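Local coordinates for protein alpha-galacturonidase (Bacillus subtilis, PDB 3FEF) that hydrolyses alpha-1,4-linked galacturonides, releasing alpha-D-galacturonate, as a family 4 glycoside hydrolase that depends on NAD(+) and manganese, at residues Gly17-Arg20 with Ser21-Asp25. Numbering follows the deposited sequence.
Sequences GWAR and SLMSD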
# COMPACT_ATOMS: atom_id res chain seq x y z
N GLY A 17 26.65 28.14 -15.78
CA GLY A 17 26.73 26.69 -16.06
C GLY A 17 25.53 26.21 -16.88
O GLY A 17 25.55 26.22 -18.12
N TRP A 18 24.47 25.81 -16.18
CA TRP A 18 23.22 25.39 -16.84
C TRP A 18 22.63 26.39 -17.84
O TRP A 18 22.20 25.98 -18.91
CB TRP A 18 22.16 24.98 -15.80
CG TRP A 18 22.61 23.78 -15.02
CD1 TRP A 18 23.08 23.76 -13.74
CD2 TRP A 18 22.68 22.44 -15.51
NE1 TRP A 18 23.42 22.47 -13.39
CE2 TRP A 18 23.18 21.64 -14.46
CE3 TRP A 18 22.34 21.83 -16.72
CZ2 TRP A 18 23.35 20.26 -14.59
CZ3 TRP A 18 22.52 20.46 -16.85
CH2 TRP A 18 23.03 19.69 -15.79
N ALA A 19 22.56 27.67 -17.51
CA ALA A 19 21.99 28.65 -18.46
C ALA A 19 22.72 28.65 -19.82
O ALA A 19 22.09 28.69 -20.87
CB ALA A 19 21.93 30.07 -17.86
N ARG A 20 24.04 28.61 -19.77
CA ARG A 20 24.88 28.59 -20.98
C ARG A 20 24.63 27.34 -21.82
O ARG A 20 24.43 27.41 -23.03
CB ARG A 20 26.36 28.64 -20.60
CG ARG A 20 26.81 29.94 -20.01
CD ARG A 20 26.60 31.08 -20.99
NE ARG A 20 26.64 32.34 -20.28
CZ ARG A 20 27.77 32.92 -19.89
NH1 ARG A 20 28.93 32.35 -20.18
NH2 ARG A 20 27.74 34.07 -19.22
N SER A 21 24.65 26.20 -21.15
CA SER A 21 24.36 24.93 -21.80
C SER A 21 22.96 24.95 -22.44
O SER A 21 22.77 24.52 -23.58
CB SER A 21 24.51 23.79 -20.80
OG SER A 21 23.35 22.97 -20.84
N LEU A 22 21.98 25.46 -21.71
CA LEU A 22 20.66 25.64 -22.29
C LEU A 22 20.72 26.53 -23.55
O LEU A 22 20.10 26.23 -24.56
CB LEU A 22 19.71 26.24 -21.26
CG LEU A 22 18.42 26.84 -21.83
CD1 LEU A 22 17.44 25.73 -22.21
CD2 LEU A 22 17.79 27.84 -20.85
N MSE A 23 21.47 27.62 -23.48
CA MSE A 23 21.55 28.54 -24.62
C MSE A 23 22.13 27.87 -25.86
O MSE A 23 21.58 27.98 -26.96
CB MSE A 23 22.36 29.77 -24.26
CG MSE A 23 21.67 30.66 -23.26
SE MSE A 23 22.79 32.14 -22.65
CE MSE A 23 21.88 32.42 -20.95
N SER A 24 23.25 27.18 -25.68
CA SER A 24 23.84 26.41 -26.78
C SER A 24 22.84 25.47 -27.41
O SER A 24 22.71 25.43 -28.63
CB SER A 24 25.07 25.65 -26.30
OG SER A 24 26.08 26.57 -25.93
N ASP A 25 22.11 24.74 -26.58
CA ASP A 25 21.17 23.76 -27.12
C ASP A 25 20.01 24.45 -27.82
O ASP A 25 19.55 24.01 -28.88
CB ASP A 25 20.72 22.77 -26.04
CG ASP A 25 21.80 21.77 -25.71
OD1 ASP A 25 22.65 21.55 -26.60
OD2 ASP A 25 21.84 21.23 -24.59
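Gly17 O accepts the N-H of Ser21 at 3.2 Å in a nearly straight bond, which closes the first turn of the helix and starts a run of i to i+4 bonds. Trp18 O then receives Leu22 N at 2.9 Å, Ala19 O receives Met23 N, Arg20 O receives Ser24 N, and Ser21 O receives Asp25 N. The Ala19-Met23 bond is bent, 150° at the hydrogen, its donor tilted from the carbonyl plane. Gly17, at the N-cap, brings no side chain to cap the turn; Ser15 OG bonds to the N-H groups of Gly17 and Ala19 instead.

Selenomethionine Met23 runs back along the helix, extended beyond CG, until its CE lies 3.9 Å from Ala19 CB, whose small methyl suits this buried face. A chi1 of -69° places Met23 CG beside its own backbone N, and CG comes to 3.1 Å from Ala19 O. Arg20, long enough to leave the helix, bends at chi2 and bonds through NE to Asn49 OD1 and NH2 to Thr309 OG1, while buried Ser24 and Asp25 satisfy their polar ends through OG to Ala320 O and OD2 to Ser324 OG.

Residues 17-25 begin helix 18-28, the crossover helix between parallel strands 6-11 and 34-39 of the Rossmann-like domain, where apolar Leu22 fits between Tyr10 of strand 6-11 and helix 328-335, Ala19 and Met23 meet helix 43-53, and the flat Trp18 ring stacks with Tyr145 near the probable proton donor His170.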